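Local atomic coordinates of 2-c-methyl-d-erythritol 2,4-cyclodiphosphate synthase (Plasmodium falciparum, PDB entry 4C81), a protein that probably catalyses the cyclisation of a CDP-linked methylerythritol phosphate to 2-C-methyl-D-erythritol 2,4-cyclodiphosphate with release of CMP, in isoprenoid precursor synthesis. Residues A[122-127]-A[157-162]. The protein carries 1 engineered substitution. Numbering follows the deposited sequence.
Sequences NVIAQV and KTHEKL. With ZN (zinc ion), chain C; CDP (cytidine-5'-diphosphate), chain D.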
loop_
_atom_site.group_PDB
_atom_site.type_symbol
_atom_site.label_atom_id
_atom_site.label_comp_id
_atom_site.label_asym_id
_atom_site.label_seq_id
_atom_site.Cartn_x
_atom_site.Cartn_y
_atom_site.Cartn_z
ATOM N N ASN A 122 -5.632 2.558 6.446
ATOM C CA ASN A 122 -5.242 3.937 6.171
ATOM C C ASN A 122 -6.294 4.620 5.315
ATOM O O ASN A 122 -6.468 4.275 4.148
ATOM C CB ASN A 122 -3.915 3.961 5.422
ATOM C CG ASN A 122 -2.748 3.610 6.305
ATOM O OD1 ASN A 122 -2.577 4.191 7.370
ATOM N ND2 ASN A 122 -1.930 2.663 5.862
ATOM N N VAL A 123 -6.992 5.588 5.901
ATOM C CA VAL A 123 -7.954 6.404 5.169
ATOM C C VAL A 123 -7.274 7.700 4.749
ATOM O O VAL A 123 -6.638 8.356 5.564
ATOM C CB VAL A 123 -9.192 6.720 6.030
ATOM C CG1 VAL A 123 -10.164 7.635 5.279
ATOM C CG2 VAL A 123 -9.888 5.429 6.454
ATOM N N ILE A 124 -7.395 8.046 3.471
ATOM C CA ILE A 124 -6.861 9.300 2.951
ATOM C C ILE A 124 -8.057 10.160 2.587
ATOM O O ILE A 124 -8.817 9.834 1.670
ATOM C CB ILE A 124 -5.936 9.101 1.738
ATOM C CG1 ILE A 124 -4.878 8.036 2.053
ATOM C CG2 ILE A 124 -5.269 10.430 1.375
ATOM C CD1 ILE A 124 -3.923 7.751 0.910
ATOM N N ALA A 125 -8.225 11.243 3.338
ATOM C CA ALA A 125 -9.422 12.067 3.265
ATOM C C ALA A 125 -9.201 13.381 4.012
ATOM O O ALA A 125 -8.586 13.396 5.076
ATOM C CB ALA A 125 -10.607 11.310 3.859
ATOM N N GLN A 126 -9.685 14.483 3.443
ATOM C CA GLN A 126 -9.669 15.768 4.146
ATOM C C GLN A 126 -10.642 15.701 5.318
ATOM O O GLN A 126 -10.301 16.071 6.441
ATOM C CB GLN A 126 -10.052 16.916 3.206
ATOM C CG GLN A 126 -9.078 17.168 2.061
ATOM C CD GLN A 126 -7.692 17.589 2.527
ATOM O OE1 GLN A 126 -6.678 17.097 2.022
ATOM N NE2 GLN A 126 -7.640 18.504 3.492
ATOM N N VAL A 127 -11.851 15.221 5.036
ATOM C CA VAL A 127 -12.885 14.993 6.046
ATOM C C VAL A 127 -13.608 13.674 5.737
ATOM O O VAL A 127 -13.643 13.244 4.583
ATOM C CB VAL A 127 -13.900 16.159 6.084
ATOM C CG1 VAL A 127 -13.223 17.436 6.565
ATOM C CG2 VAL A 127 -14.536 16.370 4.721
ATOM N N LYS A 157 -5.362 10.350 7.219
ATOM C CA LYS A 157 -4.417 11.371 6.771
ATOM C C LYS A 157 -5.090 12.225 5.708
ATOM O O LYS A 157 -5.795 11.697 4.851
ATOM C CB LYS A 157 -3.170 10.717 6.166
ATOM C CG LYS A 157 -2.314 9.942 7.155
ATOM C CD LYS A 157 -1.492 10.859 8.050
ATOM C CE LYS A 157 -0.332 11.494 7.295
ATOM N NZ LYS A 157 0.688 12.067 8.211
ATOM N N THR A 158 -4.879 13.539 5.755
ATOM C CA THR A 158 -5.345 14.412 4.674
ATOM C C THR A 158 -4.445 14.249 3.452
ATOM O O THR A 158 -3.430 13.553 3.507
ATOM C CB THR A 158 -5.354 15.910 5.070
ATOM O OG1 THR A 158 -4.012 16.412 5.144
ATOM C CG2 THR A 158 -6.069 16.125 6.394
ATOM N N HIS A 159 -4.827 14.898 2.356
ATOM C CA HIS A 159 -3.990 14.963 1.157
ATOM C C HIS A 159 -3.488 16.394 0.899
ATOM O O HIS A 159 -3.295 16.795 -0.256
ATOM C CB HIS A 159 -4.776 14.428 -0.043
ATOM C CG HIS A 159 -3.913 13.866 -1.123
ATOM N ND1 HIS A 159 -3.610 14.563 -2.273
ATOM C CD2 HIS A 159 -3.279 12.675 -1.227
ATOM C CE1 HIS A 159 -2.835 13.823 -3.042
ATOM N NE2 HIS A 159 -2.621 12.671 -2.433
ATOM N N GLU A 160 -3.293 17.156 1.982
ATOM C CA GLU A 160 -2.715 18.510 1.942
ATOM C C GLU A 160 -3.484 19.477 1.034
ATOM O O GLU A 160 -2.903 20.408 0.461
ATOM C CB GLU A 160 -1.235 18.446 1.533
ATOM C CG GLU A 160 -0.346 17.690 2.513
ATOM C CD GLU A 160 -0.214 18.389 3.856
ATOM O OE1 GLU A 160 -0.182 19.636 3.885
ATOM O OE2 GLU A 160 -0.143 17.689 4.886
ATOM N N LYS A 161 -4.794 19.253 0.924
ATOM C CA LYS A 161 -5.666 20.022 0.038
ATOM C C LYS A 161 -5.241 20.029 -1.437
ATOM O O LYS A 161 -5.619 20.932 -2.187
ATOM C CB LYS A 161 -5.818 21.460 0.560
ATOM C CG LYS A 161 -6.218 21.546 2.025
ATOM C CD LYS A 161 -6.481 22.982 2.455
ATOM C CE LYS A 161 -6.844 23.064 3.931
ATOM N NZ LYS A 161 -8.125 22.370 4.239
ATOM N N LEU A 162 -4.482 19.012 -1.853
ATOM C CA LEU A 162 -4.052 18.861 -3.245
ATOM C C LEU A 162 -4.739 17.680 -3.930
ATOM O O LEU A 162 -5.031 16.657 -3.301
ATOM C CB LEU A 162 -2.538 18.659 -3.318
ATOM C CG LEU A 162 -1.648 19.770 -2.760
ATOM C CD1 LEU A 162 -0.190 19.365 -2.874
ATOM C CD2 LEU A 162 -1.903 21.087 -3.481
HETATM ZN ZN ZN C . -1.467 11.143 -3.184
HETATM O O3B CDP D . 0.116 17.441 8.341
HETATM P PB CDP D . 0.089 16.045 9.166
HETATM O O1B CDP D . 1.355 15.236 8.628
HETATM O O2B CDP D . 0.171 16.246 10.636
HETATM O O3A CDP D . -1.189 15.187 8.681
HETATM P PA CDP D . -2.671 15.794 8.479
HETATM O O1A CDP D . -2.673 17.272 8.533
HETATM O O2A CDP D . -3.255 15.114 7.304
HETATM O "O5'" CDP D . -3.446 15.245 9.776
HETATM C "C5'" CDP D . -2.832 15.206 11.071
HETATM C "C4'" CDP D . -3.606 14.263 11.994
HETATM O "O4'" CDP D . -5.012 14.601 11.880
HETATM C "C3'" CDP D . -3.516 12.817 11.512
HETATM O "O3'" CDP D . -2.352 12.179 12.049
HETATM C "C2'" CDP D . -4.786 12.223 12.110
HETATM O "O2'" CDP D . -4.578 11.892 13.487
HETATM C "C1'" CDP D . -5.796 13.378 12.018
HETATM N N1 CDP D . -6.703 13.137 10.854
HETATM C C2 CDP D . -7.694 12.143 10.955
HETATM O O2 CDP D . -7.813 11.480 11.985
HETATM N N3 CDP D . -8.546 11.911 9.875
HETATM C C4 CDP D . -8.434 12.637 8.692
HETATM N N4 CDP D . -9.272 12.377 7.692
HETATM C C5 CDP D . -7.461 13.626 8.583
HETATM C C6 CDP D . -6.600 13.874 9.652
HETATM O O HOH W 1 -4.834 19.263 4.572
#
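Gln126 OE1 accepts two backbone hydrogen bonds from the type I' turn His159-Leu162. The donors are His159 N at 2.9 Å and Lys161 N at 3.1 Å. The two donors stand over opposite faces of the amide plane, so the grip holds the carboxamide from both sides. A bend at chi2 (-63°) turns the amide back toward the loop, and NE2 shares a water with Thr158 OG1. Upstream the backbones pair as parallel strands: Lys157 N bonds to Val123 O and Ala125 N to Lys157 O, both at 2.9 Å. The paired ends line the nucleotide pocket. Ala125 O accepts a hydrogen bond from N4 of CDP, consistent with recognition of the cytosine amino group. Thr158 N and OG1 both bind O2A of the alpha phosphate, OG1 at 2.6 Å. Lys157 NZ makes a salt bridge with Asp15 of the second subunit and a weak bond to the beta phosphate. His159 NE2 and Glu172 OE1 of that subunit bind the same zinc ion, while His159 ND1 donates to Leu162 O at 2.7 Å and steadies the ring. Ile124 CG2 lies at the ring edge, 4.0 Å from His159 CD2. Ile165 of helix 163-166 touches both side chains, and so does Tyr14 of the second subunit. Strand 114-124 runs between 170-181 and 152-157, outermost in this chain's sheet, whose following loop meets the subunit interface.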